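Local coordinates for protein response regulator receiver modulated diguanylate cyclase with PAS/PAC sensor (Desulfovibrio desulfuricans subsp. desulfuricans, PDB 3CG0) that probably receives a phosphoryl signal through this CheY-like receiver domain and so modulates the diguanylate cyclase activity of the longer protein, at residues Ala23-Gln28 with Asp116-Ser121; Glu72-Leu77 with Lys101-Phe106. One frame throughout, in Å; residues are numbered along the deposited sequence.

Contact 1 (Ala23-Gln28 with Asp116-Ser121); sequences ATLRIQ and DTLHRS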
loop_
_atom_site.group_PDB
_atom_site.type_symbol
_atom_site.label_atom_id
_atom_site.label_comp_id
_atom_site.label_asym_id
_atom_site.label_seq_id
_atom_site.Cartn_x
_atom_site.Cartn_y
_atom_site.Cartn_z
ATOM N N ALA C 23 31.465 2.993 -24.451
ATOM C CA ALA C 23 31.039 1.999 -25.418
ATOM C C ALA C 23 30.706 0.690 -24.737
ATOM O O ALA C 23 29.649 0.118 -25.000
ATOM C CB ALA C 23 32.119 1.791 -26.477
ATOM N N THR C 24 31.596 0.238 -23.853
ATOM C CA THR C 24 31.384 -0.975 -23.044
ATOM C C THR C 24 30.106 -0.880 -22.203
ATOM O O THR C 24 29.306 -1.825 -22.161
ATOM C CB THR C 24 32.595 -1.252 -22.117
ATOM O OG1 THR C 24 33.813 -1.070 -22.845
ATOM C CG2 THR C 24 32.547 -2.669 -21.547
ATOM N N LEU C 25 29.912 0.268 -21.550
ATOM C CA LEU C 25 28.662 0.579 -20.862
ATOM C C LEU C 25 27.449 0.535 -21.778
ATOM O O LEU C 25 26.432 -0.035 -21.417
ATOM C CB LEU C 25 28.716 1.969 -20.234
ATOM C CG LEU C 25 28.855 2.103 -18.732
ATOM C CD1 LEU C 25 28.718 3.567 -18.404
ATOM C CD2 LEU C 25 27.784 1.276 -18.034
ATOM N N ARG C 26 27.550 1.160 -22.949
ATOM C CA ARG C 26 26.452 1.176 -23.919
ATOM C C ARG C 26 26.079 -0.247 -24.355
ATOM O O ARG C 26 24.898 -0.572 -24.467
ATOM C CB ARG C 26 26.823 2.031 -25.129
ATOM C CG ARG C 26 25.636 2.645 -25.842
ATOM C CD ARG C 26 26.069 3.592 -26.957
ATOM N NE ARG C 26 24.945 4.429 -27.382
ATOM C CZ ARG C 26 25.061 5.658 -27.878
ATOM N NH1 ARG C 26 26.260 6.214 -28.032
ATOM N NH2 ARG C 26 23.972 6.331 -28.218
ATOM N N ILE C 27 27.097 -1.084 -24.586
ATOM C CA ILE C 27 26.916 -2.505 -24.961
ATOM C C ILE C 27 26.146 -3.257 -23.877
ATOM O O ILE C 27 25.134 -3.888 -24.167
ATOM C CB ILE C 27 28.269 -3.230 -25.239
ATOM C CG1 ILE C 27 28.914 -2.736 -26.532
ATOM C CG2 ILE C 27 28.097 -4.755 -25.337
ATOM C CD1 ILE C 27 30.355 -3.178 -26.682
ATOM N N GLN C 28 26.614 -3.147 -22.630
ATOM C CA GLN C 28 25.933 -3.734 -21.466
ATOM C C GLN C 28 24.494 -3.273 -21.290
ATOM O O GLN C 28 23.637 -4.088 -21.000
ATOM C CB GLN C 28 26.703 -3.466 -20.176
ATOM C CG GLN C 28 27.939 -4.318 -19.998
ATOM C CD GLN C 28 28.661 -4.015 -18.704
ATOM O OE1 GLN C 28 29.258 -2.950 -18.543
ATOM N NE2 GLN C 28 28.618 -4.957 -17.775
ATOM N N ASP C 116 24.662 -7.491 -14.204
ATOM C CA ASP C 116 23.561 -7.857 -13.314
ATOM C C ASP C 116 23.405 -6.876 -12.147
ATOM O O ASP C 116 22.288 -6.607 -11.712
ATOM C CB ASP C 116 23.675 -9.322 -12.843
ATOM C CG ASP C 116 24.527 -9.486 -11.597
ATOM O OD1 ASP C 116 23.962 -9.792 -10.520
ATOM O OD2 ASP C 116 25.759 -9.302 -11.689
ATOM N N THR C 117 24.525 -6.319 -11.682
ATOM C CA THR C 117 24.516 -5.257 -10.678
ATOM C C THR C 117 23.983 -3.968 -11.295
ATOM O O THR C 117 23.188 -3.260 -10.685
ATOM C CB THR C 117 25.923 -4.986 -10.113
ATOM O OG1 THR C 117 26.640 -6.219 -9.997
ATOM C CG2 THR C 117 25.829 -4.322 -8.743
ATOM N N LEU C 118 24.431 -3.685 -12.513
ATOM C CA LEU C 118 23.980 -2.543 -13.292
ATOM C C LEU C 118 22.460 -2.551 -13.451
ATOM O O LEU C 118 21.804 -1.536 -13.224
ATOM C CB LEU C 118 24.663 -2.571 -14.663
ATOM C CG LEU C 118 24.347 -1.495 -15.689
ATOM C CD1 LEU C 118 24.653 -0.153 -15.080
ATOM C CD2 LEU C 118 25.153 -1.739 -16.964
ATOM N N HIS C 119 21.910 -3.708 -13.808
ATOM C CA HIS C 119 20.479 -3.848 -14.031
ATOM C C HIS C 119 19.636 -3.631 -12.773
ATOM O O HIS C 119 18.621 -2.937 -12.819
ATOM C CB HIS C 119 20.166 -5.215 -14.629
ATOM C CG HIS C 119 18.702 -5.502 -14.716
ATOM N ND1 HIS C 119 17.853 -4.784 -15.530
ATOM C CD2 HIS C 119 17.931 -6.409 -14.071
ATOM C CE1 HIS C 119 16.622 -5.242 -15.393
ATOM N NE2 HIS C 119 16.641 -6.228 -14.513
ATOM N N ARG C 120 20.063 -4.222 -11.660
ATOM C CA ARG C 120 19.352 -4.102 -10.385
ATOM C C ARG C 120 19.454 -2.703 -9.771
ATOM O O ARG C 120 18.492 -2.221 -9.173
ATOM C CB ARG C 120 19.824 -5.171 -9.377
ATOM C CG ARG C 120 19.499 -6.625 -9.761
ATOM C CD ARG C 120 18.095 -6.764 -10.353
ATOM N NE ARG C 120 17.619 -8.147 -10.423
ATOM C CZ ARG C 120 16.464 -8.512 -10.983
ATOM N NH1 ARG C 120 16.104 -9.791 -11.000
ATOM N NH2 ARG C 120 15.667 -7.602 -11.530
ATOM N N SER C 121 20.615 -2.064 -9.920
ATOM C CA SER C 121 20.821 -0.692 -9.453
ATOM C C SER C 121 19.880 0.282 -10.118
ATOM O O SER C 121 19.265 1.099 -9.442
ATOM C CB SER C 121 22.247 -0.256 -9.725
ATOM O OG SER C 121 23.129 -1.224 -9.229
#
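Leu118 reaches across from helix 115-132 with one methyl group, CD2, and that atom makes both close approaches to residues 23-28. CD2 of Leu118 lies 4.0 Å from CB of Gln28 and 4.1 Å from CD2 of Leu25, so it rests on CB of Gln28 and on one of the two terminal methyls of Leu25. No hydrogen bond links the two segments, and they bury 110 Å² in total, more than half of it on Leu118. With CG anti to the backbone N (chi1 179°), the isobutyl group of Leu118 extends from its helix toward residues 23-28. The end of Leu25 comes nearer to Leu118 than its base does, and its first torsion (chi1 -107°) lies well away from a staggered value. Between the two segments the backbones stay apart, the nearest CA atoms, of Gln28 and Leu118, being 8.5 Å from each other.

Beyond this first shell, Leu118 also packs on Leu29 and Leu32 of helix 19-32, on Leu109 of strand 107-110 and on Val113, so its side chain bridges helix, strand and loop. Gln28 is held at its polar end: NE2 is hydrogen-bonded to the carbonyl oxygen of Val113, which ties the amide at the end of the extended side chain to the loop leading into helix 115-132. On the latter helix, Asp116 is salt-bridged to Arg120 of the second subunit, and Arg120 to Asp116 of the second subunit. The arrangement is that of the first and last helices of a CheY-like receiver domain, packed together on one face of its five-stranded parallel sheet.

Contact 2 (Glu72-Leu77 with Lys101-Phe106); sequences ETAARL and KRVNPF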
loop_
_atom_site.group_PDB
_atom_site.type_symbol
_atom_site.label_atom_id
_atom_site.label_comp_id
_atom_site.label_asym_id
_atom_site.label_seq_id
_atom_site.Cartn_x
_atom_site.Cartn_y
_atom_site.Cartn_z
ATOM N N GLU C 72 29.728 17.793 -9.936
ATOM C CA GLU C 72 28.951 18.969 -10.316
ATOM C C GLU C 72 27.976 18.689 -11.445
ATOM O O GLU C 72 26.908 19.287 -11.511
ATOM C CB GLU C 72 29.873 20.092 -10.780
ATOM C CG GLU C 72 30.768 20.691 -9.712
ATOM C CD GLU C 72 31.654 21.784 -10.278
ATOM O OE1 GLU C 72 31.514 22.944 -9.834
ATOM O OE2 GLU C 72 32.476 21.490 -11.182
ATOM N N THR C 73 28.379 17.819 -12.366
ATOM C CA THR C 73 27.498 17.363 -13.431
ATOM C C THR C 73 26.330 16.590 -12.806
ATOM O O THR C 73 25.184 16.890 -13.082
ATOM C CB THR C 73 28.265 16.498 -14.450
ATOM O OG1 THR C 73 29.364 17.256 -14.979
ATOM C CG2 THR C 73 27.367 16.080 -15.573
ATOM N N ALA C 74 26.631 15.640 -11.930
ATOM C CA ALA C 74 25.572 14.900 -11.221
ATOM C C ALA C 74 24.697 15.795 -10.324
ATOM O O ALA C 74 23.481 15.676 -10.348
ATOM C CB ALA C 74 26.173 13.798 -10.425
ATOM N N ALA C 75 25.312 16.704 -9.559
ATOM C CA ALA C 75 24.567 17.699 -8.759
ATOM C C ALA C 75 23.533 18.445 -9.579
ATOM O O ALA C 75 22.395 18.611 -9.140
ATOM C CB ALA C 75 25.512 18.691 -8.083
ATOM N N ARG C 76 23.906 18.853 -10.789
ATOM C CA ARG C 76 22.974 19.568 -11.647
ATOM C C ARG C 76 21.901 18.697 -12.278
ATOM O O ARG C 76 20.741 19.102 -12.348
ATOM C CB ARG C 76 23.715 20.393 -12.695
ATOM C CG ARG C 76 24.035 21.791 -12.190
ATOM C CD ARG C 76 25.186 22.415 -12.947
ATOM N NE ARG C 76 25.613 23.682 -12.350
ATOM C CZ ARG C 76 26.516 23.804 -11.375
ATOM N NH1 ARG C 76 27.110 22.734 -10.852
ATOM N NH2 ARG C 76 26.825 25.012 -10.917
ATOM N N LEU C 77 22.279 17.509 -12.731
ATOM C CA LEU C 77 21.307 16.550 -13.265
ATOM C C LEU C 77 20.295 16.114 -12.197
ATOM O O LEU C 77 19.099 16.017 -12.478
ATOM C CB LEU C 77 22.027 15.330 -13.868
ATOM C CG LEU C 77 22.966 15.555 -15.064
ATOM C CD1 LEU C 77 23.777 14.313 -15.357
ATOM C CD2 LEU C 77 22.221 16.015 -16.301
ATOM N N LYS C 101 28.742 12.545 -1.892
ATOM C CA LYS C 101 27.724 12.354 -0.852
ATOM C C LYS C 101 26.614 13.415 -0.918
ATOM O O LYS C 101 25.435 13.085 -0.817
ATOM C CB LYS C 101 28.376 12.359 0.536
ATOM C CG LYS C 101 27.472 11.848 1.660
ATOM C CD LYS C 101 27.819 12.451 3.025
ATOM C CE LYS C 101 28.872 11.644 3.789
ATOM N NZ LYS C 101 30.268 12.021 3.417
ATOM N N ARG C 102 27.003 14.673 -1.124
ATOM C CA ARG C 102 26.073 15.812 -1.116
ATOM C C ARG C 102 25.061 15.878 -2.260
ATOM O O ARG C 102 24.031 16.545 -2.126
ATOM C CB ARG C 102 26.834 17.142 -1.040
ATOM C CG ARG C 102 27.307 17.510 0.357
ATOM C CD ARG C 102 28.809 17.370 0.521
ATOM N NE ARG C 102 29.536 18.476 -0.103
ATOM C CZ ARG C 102 30.821 18.759 0.113
ATOM N NH1 ARG C 102 31.549 18.021 0.948
ATOM N NH2 ARG C 102 31.385 19.789 -0.507
ATOM N N VAL C 103 25.335 15.204 -3.380
ATOM C CA VAL C 103 24.345 15.129 -4.468
ATOM C C VAL C 103 23.346 13.999 -4.170
ATOM O O VAL C 103 22.319 13.866 -4.841
ATOM C CB VAL C 103 24.994 14.991 -5.899
ATOM C CG1 VAL C 103 26.353 15.673 -5.963
ATOM C CG2 VAL C 103 25.116 13.548 -6.347
ATOM N N ASN C 104 23.650 13.238 -3.121
ATOM C CA ASN C 104 22.948 12.007 -2.741
ATOM C C ASN C 104 22.639 11.077 -3.913
ATOM O O ASN C 104 21.490 11.013 -4.368
ATOM C CB ASN C 104 21.689 12.295 -1.908
ATOM C CG ASN C 104 21.086 11.022 -1.304
ATOM O OD1 ASN C 104 21.808 10.139 -0.817
ATOM N ND2 ASN C 104 19.761 10.915 -1.361
ATOM N N PRO C 105 23.668 10.361 -4.417
ATOM C CA PRO C 105 23.407 9.419 -5.490
ATOM C C PRO C 105 22.775 8.167 -4.918
ATOM O O PRO C 105 22.756 7.971 -3.706
ATOM C CB PRO C 105 24.801 9.078 -5.991
ATOM C CG PRO C 105 25.636 9.167 -4.765
ATOM C CD PRO C 105 25.090 10.350 -4.026
ATOM N N PHE C 106 22.283 7.316 -5.798
ATOM C CA PHE C 106 21.702 6.074 -5.387
ATOM C C PHE C 106 22.766 5.084 -4.906
ATOM O O PHE C 106 22.586 4.384 -3.908
ATOM C CB PHE C 106 20.937 5.479 -6.553
ATOM C CG PHE C 106 20.449 4.110 -6.281
ATOM C CD1 PHE C 106 19.326 3.921 -5.485
ATOM C CD2 PHE C 106 21.126 3.009 -6.788
ATOM C CE1 PHE C 106 18.870 2.649 -5.220
ATOM C CE2 PHE C 106 20.678 1.740 -6.535
ATOM C CZ PHE C 106 19.555 1.567 -5.744
#
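Apolar contact between Val103 and two successive alanines of helix 70-80 joins the segments. CG1 of Val103 lies 3.8 Å from CB of Ala75, and its other methyl, CG2, lies 4.2 Å from CB of Ala74. This sharing of the two branches between neighbouring residues goes with a chi1 of -30°, which sets CG1 anti to the carbonyl carbon and beside the backbone N. The alanine methyls are short enough for the valine to reach the helix backbone as well: CB of Val103 is 4.0 Å from CA of Ala75, and CG1 is 3.9 Å from N of Ala75. A separation of 5.0 Å between the CA atoms of Ala75 and Val103 fits these backbone contacts.

Backbone hydrogen bonding shapes the loop side. A type I turn from Lys101 to Asn104, closed by Asn104 N to Lys101 O at 2.9 Å, presents Val103, and Asn104 then leaves helical geometry with a positive phi of 44°.

Farther out, Ala74 and Val103 both touch Phe87 of strand 85-89, and OD1 of Asn104 is hydrogen-bonded to ND2 of Asn104 of the second subunit. With no hydrogen bond or charge pair between the segments, their fit rests on van der Waals contact and on the small size of the alanines.

Contacts 1 and 2 lie on opposite sides of the chain's centre, their own centres 20 Å apart, and contact 2 is nested within the stretch of chain that contact 1 closes. They nevertheless meet where Ser121, from contact 1, packs on Phe106, from contact 2, O of Ser121 being 3.3 Å from CE2 of Phe106, just before strand 107-110 begins. Both also reach the second subunit, and there Phe106 meets Phe106 of the second subunit with the ring planes at about 40°. The predicted phosphorylation site, Asp61, belongs to neither contact; it ends strand 57-61, the middle strand of the sheet, and is not phosphorylated here.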